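Local atomic coordinates of multifunctional non-homologous end joining DNA repair protein LigD (Mycobacterium tuberculosis, PDB entry 2IRU), a protein that probably works with Ku to repair DNA double-strand breaks by non-homologous end joining, this chain being its polymerase domain, which extends DNA ends. Residues A[49-54]-A[118-123]; A[67-72]-A[91-96]; A[155-160]-A[258-263]; A[213-218]-A[226-231]. One frame throughout, in Å; residues are numbered along the deposited sequence.

Interaction 1: A[49-54]-A[118-123]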
# COMPACT_ATOMS: atom_id res chain seq x y z
N GLY A 49 1.81 -5.60 11.96
CA GLY A 49 1.56 -7.03 11.84
C GLY A 49 1.82 -7.60 10.45
O GLY A 49 1.63 -8.80 10.24
N ARG A 50 2.26 -6.76 9.51
CA ARG A 50 2.43 -7.22 8.11
C ARG A 50 3.91 -7.30 7.74
O ARG A 50 4.69 -6.43 8.17
CB ARG A 50 1.74 -6.25 7.16
CG ARG A 50 0.26 -6.13 7.51
CD ARG A 50 -0.53 -5.18 6.57
NE ARG A 50 -1.78 -4.90 7.27
CZ ARG A 50 -2.89 -5.66 7.21
NH1 ARG A 50 -2.97 -6.71 6.37
NH2 ARG A 50 -3.93 -5.34 7.97
N PRO A 51 4.30 -8.30 6.90
CA PRO A 51 5.67 -8.32 6.40
C PRO A 51 5.87 -7.13 5.46
O PRO A 51 5.08 -6.95 4.53
CB PRO A 51 5.75 -9.63 5.60
CG PRO A 51 4.26 -9.93 5.16
CD PRO A 51 3.44 -9.36 6.32
N ALA A 52 6.92 -6.35 5.72
CA ALA A 52 7.18 -5.14 4.92
C ALA A 52 8.21 -5.41 3.83
O ALA A 52 9.40 -5.65 4.14
CB ALA A 52 7.68 -4.00 5.81
N THR A 53 7.74 -5.39 2.58
CA THR A 53 8.64 -5.37 1.40
C THR A 53 9.11 -3.94 1.15
O THR A 53 8.28 -3.04 1.14
CB THR A 53 7.94 -5.97 0.17
OG1 THR A 53 7.74 -7.36 0.40
CG2 THR A 53 8.78 -5.80 -1.11
N ARG A 54 10.41 -3.74 0.97
CA ARG A 54 10.97 -2.39 0.66
C ARG A 54 11.29 -2.28 -0.82
O ARG A 54 11.69 -3.27 -1.42
CB ARG A 54 12.28 -2.14 1.46
CG ARG A 54 12.08 -1.92 2.98
CD ARG A 54 11.83 -3.21 3.73
NE ARG A 54 13.10 -3.95 3.81
CZ ARG A 54 13.23 -5.28 3.83
NH1 ARG A 54 12.16 -6.10 3.83
NH2 ARG A 54 14.47 -5.79 3.91
N TRP A 118 -2.90 -9.59 4.69
CA TRP A 118 -2.92 -10.42 5.90
C TRP A 118 -1.92 -9.94 6.94
O TRP A 118 -0.95 -9.24 6.62
CB TRP A 118 -2.71 -11.90 5.56
CG TRP A 118 -1.42 -12.19 4.82
CD1 TRP A 118 -1.29 -12.31 3.45
CD2 TRP A 118 -0.12 -12.42 5.38
NE1 TRP A 118 0.01 -12.61 3.13
CE2 TRP A 118 0.75 -12.70 4.29
CE3 TRP A 118 0.40 -12.45 6.69
CZ2 TRP A 118 2.12 -12.97 4.48
CZ3 TRP A 118 1.76 -12.71 6.87
CH2 TRP A 118 2.60 -12.95 5.75
N ARG A 119 -2.18 -10.31 8.19
CA ARG A 119 -1.21 -10.09 9.29
C ARG A 119 -0.69 -11.39 9.89
O ARG A 119 -1.39 -12.43 9.90
CB ARG A 119 -1.86 -9.30 10.41
CG ARG A 119 -2.21 -7.88 10.04
CD ARG A 119 -3.09 -7.27 11.10
NE ARG A 119 -2.37 -7.00 12.33
CZ ARG A 119 -2.41 -5.82 12.94
NH1 ARG A 119 -3.16 -4.85 12.43
NH2 ARG A 119 -1.72 -5.62 14.06
N PHE A 120 0.55 -11.35 10.36
CA PHE A 120 1.05 -12.40 11.26
C PHE A 120 0.19 -12.54 12.51
O PHE A 120 -0.34 -11.54 13.05
CB PHE A 120 2.48 -12.09 11.67
CG PHE A 120 3.46 -12.24 10.56
CD1 PHE A 120 3.88 -13.50 10.14
CD2 PHE A 120 3.98 -11.11 9.94
CE1 PHE A 120 4.79 -13.64 9.10
CE2 PHE A 120 4.92 -11.24 8.88
CZ PHE A 120 5.32 -12.47 8.47
N VAL A 121 0.06 -13.77 12.99
CA VAL A 121 -0.67 -14.01 14.22
C VAL A 121 0.19 -14.89 15.11
O VAL A 121 0.83 -15.82 14.62
CB VAL A 121 -2.06 -14.67 14.00
CG1 VAL A 121 -2.97 -13.78 13.17
CG2 VAL A 121 -1.95 -16.07 13.40
N ALA A 122 0.21 -14.54 16.39
CA ALA A 122 0.93 -15.31 17.41
C ALA A 122 0.25 -16.65 17.68
O ALA A 122 -0.92 -16.70 18.09
CB ALA A 122 1.06 -14.50 18.70
N GLU A 123 0.97 -17.73 17.42
CA GLU A 123 0.40 -19.08 17.54
C GLU A 123 0.13 -19.37 19.02
O GLU A 123 1.01 -19.14 19.85
CB GLU A 123 1.34 -20.13 16.94
CG GLU A 123 0.65 -21.17 16.05
CD GLU A 123 1.49 -22.44 15.87
OE1 GLU A 123 2.72 -22.34 15.65
OE2 GLU A 123 0.92 -23.55 15.95
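Arg50 runs along the start of strand 118-122. With CG anti to the carbonyl carbon (chi1 -58°) and the chain extended as far as NE, CB and CG pass the carbonyl of Trp118, CG lying 3.5 Å from Trp118 O. CD still lies along that oxygen, and NE makes a weak hydrogen bond to His46 O. At the tip the guanidinium turns one face to Arg119, whose CG sits over its centre, 3.7 Å from Arg50 CZ. The two guanidinium planes are 73° apart, so the like charges do not stack. NH1 donates to Pro116 O and NH2 to Thr135 OG1; the salt bridge of NH2 with Asp291 probably offsets the nearby positive charge of Arg119.

Phe120 N donates to Gly49 O at 2.8 Å, the one hydrogen bond between the two segments. Next along, Pro51 wedges against two rings: its CD lies over the face of the Trp118 six-membered ring, a CH-pi contact 4.1 Å from the centroid, and also meets Phe120 CE2 at 3.5 Å. Trp118 NE1 is held by Gly236 O. The contact thus joins the loop leading into strand 53-56 to an arm of the mixed sheet, a buried proline-aromatic cluster within the primase-polymerase domain of LigD.

Interaction 2: A[67-72]-A[91-96]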
# COMPACT_ATOMS: atom_id res chain seq x y z
N PHE A 67 13.91 -4.15 -5.16
CA PHE A 67 13.09 -4.69 -4.07
C PHE A 67 13.94 -5.46 -3.08
O PHE A 67 14.93 -6.12 -3.46
CB PHE A 67 12.02 -5.64 -4.59
CG PHE A 67 10.79 -4.96 -5.10
CD1 PHE A 67 9.88 -4.36 -4.21
CD2 PHE A 67 10.48 -5.01 -6.46
CE1 PHE A 67 8.69 -3.75 -4.70
CE2 PHE A 67 9.32 -4.42 -6.96
CZ PHE A 67 8.41 -3.80 -6.07
N GLU A 68 13.54 -5.45 -1.82
CA GLU A 68 14.22 -6.24 -0.80
C GLU A 68 13.13 -6.81 0.10
O GLU A 68 12.20 -6.08 0.47
CB GLU A 68 15.20 -5.36 -0.00
CG GLU A 68 16.20 -6.20 0.78
CD GLU A 68 17.28 -5.39 1.48
OE1 GLU A 68 17.22 -4.12 1.42
OE2 GLU A 68 18.19 -6.04 2.10
N LYS A 69 13.22 -8.11 0.38
CA LYS A 69 12.21 -8.78 1.19
C LYS A 69 12.84 -9.29 2.48
O LYS A 69 12.55 -8.79 3.57
CB LYS A 69 11.55 -9.92 0.40
CG LYS A 69 10.72 -9.37 -0.73
CD LYS A 69 10.14 -10.49 -1.61
CE LYS A 69 9.20 -9.89 -2.67
NZ LYS A 69 7.96 -9.30 -2.03
N GLN A 70 13.74 -10.26 2.35
CA GLN A 70 14.47 -10.72 3.55
C GLN A 70 15.07 -9.52 4.33
O GLN A 70 15.53 -8.52 3.73
CB GLN A 70 15.60 -11.69 3.14
CG GLN A 70 16.41 -12.29 4.29
CD GLN A 70 15.72 -13.44 5.00
OE1 GLN A 70 14.78 -14.02 4.48
NE2 GLN A 70 16.23 -13.81 6.18
N LEU A 71 15.05 -9.62 5.65
CA LEU A 71 15.66 -8.63 6.53
C LEU A 71 17.13 -8.99 6.75
O LEU A 71 17.43 -9.96 7.44
CB LEU A 71 14.93 -8.57 7.89
CG LEU A 71 15.39 -7.37 8.77
CD1 LEU A 71 15.30 -5.99 8.08
CD2 LEU A 71 14.61 -7.34 10.09
N ALA A 72 18.01 -8.17 6.20
CA ALA A 72 19.47 -8.41 6.28
C ALA A 72 19.97 -8.37 7.73
O ALA A 72 19.43 -7.57 8.55
CB ALA A 72 20.22 -7.37 5.46
N THR A 91 11.31 -16.88 3.97
CA THR A 91 11.78 -15.47 3.98
C THR A 91 11.41 -14.83 5.29
O THR A 91 10.28 -14.95 5.73
CB THR A 91 11.11 -14.66 2.86
OG1 THR A 91 11.43 -15.24 1.59
CG2 THR A 91 11.59 -13.19 2.88
N THR A 92 12.37 -14.19 5.94
CA THR A 92 12.09 -13.51 7.19
C THR A 92 12.03 -12.01 6.90
O THR A 92 12.99 -11.43 6.43
CB THR A 92 13.19 -13.81 8.24
OG1 THR A 92 13.21 -15.22 8.52
CG2 THR A 92 12.90 -13.01 9.50
N TYR A 93 10.88 -11.39 7.12
CA TYR A 93 10.66 -9.98 6.82
C TYR A 93 10.68 -9.10 8.06
O TYR A 93 10.33 -9.58 9.12
CB TYR A 93 9.25 -9.79 6.26
CG TYR A 93 8.97 -10.34 4.89
CD1 TYR A 93 8.97 -9.48 3.78
CD2 TYR A 93 8.63 -11.70 4.72
CE1 TYR A 93 8.63 -9.96 2.52
CE2 TYR A 93 8.32 -12.19 3.45
CZ TYR A 93 8.33 -11.30 2.37
OH TYR A 93 7.99 -11.78 1.11
N PRO A 94 10.99 -7.77 7.90
CA PRO A 94 10.79 -6.85 9.02
C PRO A 94 9.29 -6.59 9.12
O PRO A 94 8.58 -6.72 8.14
CB PRO A 94 11.48 -5.55 8.57
CG PRO A 94 11.48 -5.62 7.03
CD PRO A 94 11.40 -7.09 6.65
N ILE A 95 8.82 -6.29 10.31
CA ILE A 95 7.45 -5.78 10.51
C ILE A 95 7.70 -4.37 11.07
O ILE A 95 8.35 -4.22 12.08
CB ILE A 95 6.67 -6.64 11.54
CG1 ILE A 95 6.48 -8.08 11.03
CG2 ILE A 95 5.32 -5.93 11.93
CD1 ILE A 95 6.12 -9.03 12.13
N ILE A 96 7.17 -3.36 10.40
CA ILE A 96 7.38 -1.98 10.83
C ILE A 96 6.21 -1.62 11.72
O ILE A 96 5.07 -1.66 11.27
CB ILE A 96 7.48 -1.05 9.60
CG1 ILE A 96 8.63 -1.52 8.68
CG2 ILE A 96 7.59 0.40 10.04
CD1 ILE A 96 10.04 -1.50 9.29
O HOH W 1 14.61 -16.61 6.78
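Thr92 takes part in both direct hydrogen bonds of this contact, one with the side chain of Gln70 and one with the backbone of Leu71. Thr92 N donates to Gln70 OE1 over 2.8 Å, nearly straight at the hydrogen (166°), although it meets the amide oxygen from above the carbonyl plane, 46° out of it. The bend of the Gln70 chain at chi2 (79°) folds the amide back to the strand. In return Leu71 N donates to Thr92 O at 2.9 Å, so Thr92 is gripped through both its N-H and its carbonyl. Gln70 CA adds a CA-H...O contact to that same oxygen.

A water joins the side chains of Gln70 and Thr92: it accepts from Gln70 NE2 at 3.3 Å and is hydrogen-bonded to Thr92 OG1 at 2.6 Å. Thr92 OG1 has a further partner in Thr83 OG1 on the adjoining strand 80-84.

Apolar contacts accompany these bonds. Lys69 and Tyr93 run side by side in the same direction, Lys69 CB touching Tyr93 CE1 at 3.6 Å, and Lys69 NZ is hydrogen-bonded to Thr53 OG1. Within its own strand, Thr91 CG2 covers one face of the Tyr93 ring toward the rim. Leu71 crosses Pro94 and brings both methyls to it, CD1 and CD2 each 3.9 Å from Pro94 CB.

The turn after strand 66-68 is thereby fastened to strand 91-95 of the two-stranded hairpin sheet; residues 66-70 and 86-91 are both predicted to touch target DNA, consistent with a DNA-facing surface of the polymerase domain.

Interaction 3: A[155-160]-A[258-263]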
# COMPACT_ATOMS: atom_id res chain seq x y z
N VAL A 155 -16.39 3.69 -11.78
CA VAL A 155 -16.05 2.29 -11.54
C VAL A 155 -15.75 2.08 -10.04
O VAL A 155 -16.24 1.13 -9.44
CB VAL A 155 -14.91 1.76 -12.47
CG1 VAL A 155 -14.48 0.33 -12.07
CG2 VAL A 155 -15.38 1.81 -13.95
N ALA A 156 -14.98 2.98 -9.42
CA ALA A 156 -14.74 2.86 -7.97
C ALA A 156 -16.03 2.85 -7.13
O ALA A 156 -16.18 2.01 -6.22
CB ALA A 156 -13.77 3.94 -7.47
N ARG A 157 -16.93 3.77 -7.46
CA ARG A 157 -18.21 3.89 -6.75
C ARG A 157 -19.03 2.62 -6.95
O ARG A 157 -19.76 2.19 -6.05
CB ARG A 157 -18.97 5.16 -7.16
CG ARG A 157 -18.34 6.47 -6.64
CD ARG A 157 -19.23 7.69 -6.91
NE ARG A 157 -19.61 7.77 -8.32
CZ ARG A 157 -18.96 8.48 -9.24
NH1 ARG A 157 -17.89 9.19 -8.91
NH2 ARG A 157 -19.42 8.48 -10.50
N ALA A 158 -18.91 2.02 -8.13
CA ALA A 158 -19.59 0.75 -8.42
C ALA A 158 -19.05 -0.42 -7.60
O ALA A 158 -19.82 -1.27 -7.12
CB ALA A 158 -19.55 0.46 -9.91
N VAL A 159 -17.72 -0.48 -7.44
CA VAL A 159 -17.13 -1.46 -6.55
C VAL A 159 -17.64 -1.24 -5.13
O VAL A 159 -18.10 -2.18 -4.47
CB VAL A 159 -15.57 -1.39 -6.57
CG1 VAL A 159 -15.00 -2.40 -5.58
CG2 VAL A 159 -15.05 -1.61 -7.99
N ARG A 160 -17.57 0.02 -4.68
CA ARG A 160 -18.06 0.42 -3.36
C ARG A 160 -19.51 -0.05 -3.16
O ARG A 160 -19.86 -0.53 -2.09
CB ARG A 160 -18.00 1.93 -3.18
CG ARG A 160 -18.48 2.39 -1.81
CD ARG A 160 -18.89 3.85 -1.80
NE ARG A 160 -19.92 4.13 -2.81
CZ ARG A 160 -20.24 5.35 -3.22
NH1 ARG A 160 -19.65 6.42 -2.69
NH2 ARG A 160 -21.17 5.51 -4.15
N ARG A 258 -8.13 9.17 0.28
CA ARG A 258 -9.01 10.23 -0.22
C ARG A 258 -10.42 10.02 0.32
O ARG A 258 -10.76 8.92 0.82
CB ARG A 258 -9.07 10.23 -1.76
CG ARG A 258 -7.70 10.17 -2.47
CD ARG A 258 -6.77 11.33 -2.08
NE ARG A 258 -7.09 12.59 -2.78
CZ ARG A 258 -6.61 12.94 -3.98
NH1 ARG A 258 -5.81 12.12 -4.66
NH2 ARG A 258 -6.93 14.11 -4.50
N THR A 259 -11.21 11.08 0.26
CA THR A 259 -12.67 10.96 0.44
C THR A 259 -13.36 10.59 -0.89
O THR A 259 -12.83 10.85 -2.00
CB THR A 259 -13.30 12.26 0.96
OG1 THR A 259 -13.24 13.25 -0.07
CG2 THR A 259 -12.55 12.79 2.20
N TRP A 260 -14.55 10.02 -0.78
CA TRP A 260 -15.32 9.69 -1.98
C TRP A 260 -15.63 10.97 -2.79
O TRP A 260 -15.53 10.97 -4.02
CB TRP A 260 -16.57 8.89 -1.61
CG TRP A 260 -16.18 7.44 -1.33
CD1 TRP A 260 -16.02 6.85 -0.09
CD2 TRP A 260 -15.84 6.45 -2.30
NE1 TRP A 260 -15.63 5.53 -0.24
CE2 TRP A 260 -15.50 5.26 -1.59
CE3 TRP A 260 -15.81 6.43 -3.70
CZ2 TRP A 260 -15.15 4.07 -2.23
CZ3 TRP A 260 -15.43 5.23 -4.35
CH2 TRP A 260 -15.10 4.08 -3.61
N ALA A 261 -15.91 12.07 -2.10
CA ALA A 261 -16.21 13.34 -2.78
C ALA A 261 -15.00 13.86 -3.55
O ALA A 261 -15.15 14.44 -4.62
CB ALA A 261 -16.75 14.40 -1.80
N GLU A 262 -13.80 13.58 -3.03
CA GLU A 262 -12.60 13.94 -3.76
C GLU A 262 -12.51 13.25 -5.12
O GLU A 262 -12.01 13.84 -6.08
CB GLU A 262 -11.35 13.66 -2.89
CG GLU A 262 -11.07 14.85 -1.95
CD GLU A 262 -10.11 14.55 -0.83
OE1 GLU A 262 -9.60 13.40 -0.75
OE2 GLU A 262 -9.87 15.48 -0.00
N LEU A 263 -12.98 12.01 -5.21
CA LEU A 263 -12.93 11.27 -6.47
C LEU A 263 -13.83 11.87 -7.54
O LEU A 263 -13.60 11.63 -8.73
CB LEU A 263 -13.27 9.80 -6.28
CG LEU A 263 -12.28 8.93 -5.52
CD1 LEU A 263 -12.52 7.45 -5.83
CD2 LEU A 263 -10.83 9.32 -5.82
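The Trp260 indole carries one face against helix 149-164, where the aliphatic part of Arg160 lies over it: Arg160 CD stands 3.9 Å from the centroid of the six-membered ring and 20° off its normal, a CH-pi contact. The guanidinium follows in a cation-pi interaction, with Arg160 CZ 4.8 Å from that centroid, yet its plane is turned 50° from the ring, so the two groups do not stack flat. One face of this guanidinium is in turn covered, toward its rim, by Arg157 CG. Trp260 lies at the start of a short, weakly bonded helix, about 260-263, opened by a capping box, and packs it on helix 149-164 at the flank of the mixed sheet of the primase-polymerase domain.

The far end of the indole reaches the helix backbone. Trp260 CH2 comes within 3.5 Å of Ala156 O, an oxygen that accepts the helical bond from Arg160 N, and CZ3 meets Ala156 CB at 3.8 Å. Arg157 slides past the ring in the opposite direction, CG against CE3. Ala156 CB also meets Leu263 CD1, which extends the apolar patch inward toward Leu180 of strand 180-186. At the other edge Trp260 NE1 is hydrogen-bonded to Thr170 O, which ties down the rotation of the indole.

In the capping box, Glu262 N donates to Thr259 OG1 at 3.0 Å, while Thr259 N donates to Glu262 OE1 at the same length, meeting that oxygen from above the carboxylate plane, 57° out of it.

Interaction 4: A[213-218]-A[226-231]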
# COMPACT_ATOMS: atom_id res chain seq x y z
N LEU A 213 -16.92 -0.93 -19.79
CA LEU A 213 -16.16 0.00 -18.94
C LEU A 213 -15.21 -0.68 -17.98
O LEU A 213 -14.26 -0.06 -17.47
CB LEU A 213 -17.13 0.85 -18.11
CG LEU A 213 -18.26 1.53 -18.90
CD1 LEU A 213 -19.17 2.33 -18.00
CD2 LEU A 213 -17.71 2.40 -20.05
N VAL A 214 -15.47 -1.96 -17.74
CA VAL A 214 -14.68 -2.75 -16.77
C VAL A 214 -14.21 -4.08 -17.33
O VAL A 214 -14.96 -4.79 -18.01
CB VAL A 214 -15.54 -3.05 -15.50
CG1 VAL A 214 -14.90 -4.14 -14.62
CG2 VAL A 214 -15.77 -1.78 -14.71
N THR A 215 -12.95 -4.43 -17.00
CA THR A 215 -12.49 -5.81 -17.23
C THR A 215 -11.96 -6.41 -15.91
O THR A 215 -11.44 -5.69 -15.06
CB THR A 215 -11.42 -5.93 -18.37
OG1 THR A 215 -11.10 -7.32 -18.58
CG2 THR A 215 -10.12 -5.15 -18.03
N SER A 216 -12.13 -7.72 -15.75
CA SER A 216 -11.64 -8.45 -14.57
C SER A 216 -10.44 -9.34 -14.90
O SER A 216 -9.96 -10.09 -14.03
CB SER A 216 -12.74 -9.34 -14.00
OG SER A 216 -13.08 -10.39 -14.90
N THR A 217 -9.99 -9.29 -16.16
CA THR A 217 -8.83 -10.06 -16.59
C THR A 217 -7.71 -9.16 -17.11
O THR A 217 -7.95 -8.02 -17.52
CB THR A 217 -9.20 -11.12 -17.65
OG1 THR A 217 -9.73 -10.47 -18.81
CG2 THR A 217 -10.24 -12.08 -17.10
N MET A 218 -6.49 -9.68 -17.11
CA MET A 218 -5.36 -8.91 -17.62
C MET A 218 -5.32 -8.84 -19.14
O MET A 218 -4.81 -7.86 -19.69
CB MET A 218 -4.03 -9.46 -17.08
CG MET A 218 -3.92 -9.44 -15.58
SD MET A 218 -2.58 -10.49 -15.03
CE MET A 218 -3.22 -12.10 -15.51
N LYS A 226 -11.09 0.60 -20.84
CA LYS A 226 -11.66 -0.03 -19.64
C LYS A 226 -10.80 0.14 -18.40
O LYS A 226 -9.57 0.25 -18.49
CB LYS A 226 -11.89 -1.54 -19.86
CG LYS A 226 -12.79 -1.81 -21.05
CD LYS A 226 -13.11 -3.27 -21.27
CE LYS A 226 -13.90 -3.34 -22.57
NZ LYS A 226 -14.10 -4.69 -23.15
N VAL A 227 -11.47 0.15 -17.25
CA VAL A 227 -10.79 -0.01 -15.96
C VAL A 227 -10.57 -1.49 -15.68
O VAL A 227 -11.50 -2.30 -15.66
CB VAL A 227 -11.59 0.63 -14.79
CG1 VAL A 227 -10.86 0.42 -13.43
CG2 VAL A 227 -11.82 2.11 -15.06
N PHE A 228 -9.31 -1.85 -15.44
CA PHE A 228 -9.00 -3.20 -15.03
C PHE A 228 -9.18 -3.25 -13.50
O PHE A 228 -8.48 -2.56 -12.77
CB PHE A 228 -7.55 -3.54 -15.41
CG PHE A 228 -7.06 -4.85 -14.86
CD1 PHE A 228 -7.93 -5.93 -14.69
CD2 PHE A 228 -5.72 -5.00 -14.50
CE1 PHE A 228 -7.47 -7.17 -14.16
CE2 PHE A 228 -5.25 -6.22 -13.99
CZ PHE A 228 -6.13 -7.29 -13.81
N VAL A 229 -10.17 -4.02 -13.06
CA VAL A 229 -10.43 -4.17 -11.63
C VAL A 229 -9.65 -5.39 -11.16
O VAL A 229 -10.14 -6.52 -11.24
CB VAL A 229 -11.93 -4.32 -11.34
CG1 VAL A 229 -12.20 -4.48 -9.87
CG2 VAL A 229 -12.65 -3.09 -11.84
N ASP A 230 -8.45 -5.13 -10.70
CA ASP A 230 -7.52 -6.20 -10.36
C ASP A 230 -7.78 -6.67 -8.92
O ASP A 230 -7.57 -5.91 -7.93
CB ASP A 230 -6.06 -5.70 -10.52
CG ASP A 230 -5.02 -6.82 -10.39
OD1 ASP A 230 -5.39 -7.99 -10.23
OD2 ASP A 230 -3.81 -6.52 -10.43
N TRP A 231 -8.24 -7.92 -8.83
CA TRP A 231 -8.54 -8.63 -7.59
C TRP A 231 -7.37 -9.49 -7.14
O TRP A 231 -7.43 -10.07 -6.03
CB TRP A 231 -9.75 -9.56 -7.82
CG TRP A 231 -9.62 -10.31 -9.12
CD1 TRP A 231 -10.14 -9.94 -10.35
CD2 TRP A 231 -8.91 -11.54 -9.34
NE1 TRP A 231 -9.79 -10.88 -11.30
CE2 TRP A 231 -9.03 -11.86 -10.71
CE3 TRP A 231 -8.17 -12.40 -8.52
CZ2 TRP A 231 -8.46 -13.01 -11.27
CZ3 TRP A 231 -7.59 -13.54 -9.08
CH2 TRP A 231 -7.73 -13.83 -10.44
O HOH W 2 -15.29 -6.49 -20.39
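Phe228 and Met218 set the layout on one face of this parallel strand pair. The Phe228 side chain starts anti to the backbone N (chi1 172°), which sends its ring alongside the chain that leaves strand 214-215. Met218 crosses the far end of the ring, CG meeting Phe228 CZ at 3.6 Å, and Met218 CA stands over one face toward the rim. The opposite face is covered by Asp230 CB, while Thr215 O and Ser216 O come to the ring edge in its plane. Thr215 adds its methyl CG2 to the same side, packed on Phe228 CA.

Val214 and Val227 point to the other face, where Val214 CG1 touches Val229 CG2 at 3.7 Å as the two side chains cross. Val155 of helix 149-164 packs on all three valines.

Between these two layers runs the parallel pairing. Leu213 O takes the N-H of Val227 at 2.8 Å, Val227 O that of Thr215, and Thr215 O that of Val229 at 2.9 Å. Past the last of these bonds Trp231 takes over: Trp231 NE1 donates to Ser216 O at 2.8 Å, approaching in the carbonyl plane, while that oxygen lies 17° out of the indole plane. A water spans the other end, donating to Val214 O and accepting a weak bond from Lys226 NZ.

The pair forms part of the mixed sheet that carries the polymerase site: Asp230, on the strand fixed here, is a likely manganese ligand together with Asp140 and Asp142 of neighbouring strand 129-143, the acidic centre of an archaeo-eukaryotic primase fold.

In the fold
From the N terminus, the chain opens interaction 1 at 49-54, closes interaction 2 first, over 18 intervening residues, and then interaction 1, over 63. The two touch, since strands 53-56 and 66-68 are neighbours in one sheet and Pro51 packs on Tyr93. Further on, interaction 3 closes a loop of 97 residues that contains interaction 4, whose own loop holds seven; these also meet, through Val155. None of the loops cross: the two nested pairs follow in series. Interactions 1 and 3 lie on opposite sides of the chain's centre, about 28 Å between centres, but interactions 1 and 4 reach the same mixed sheet, which spans from the neighbourhood of one to that of the other.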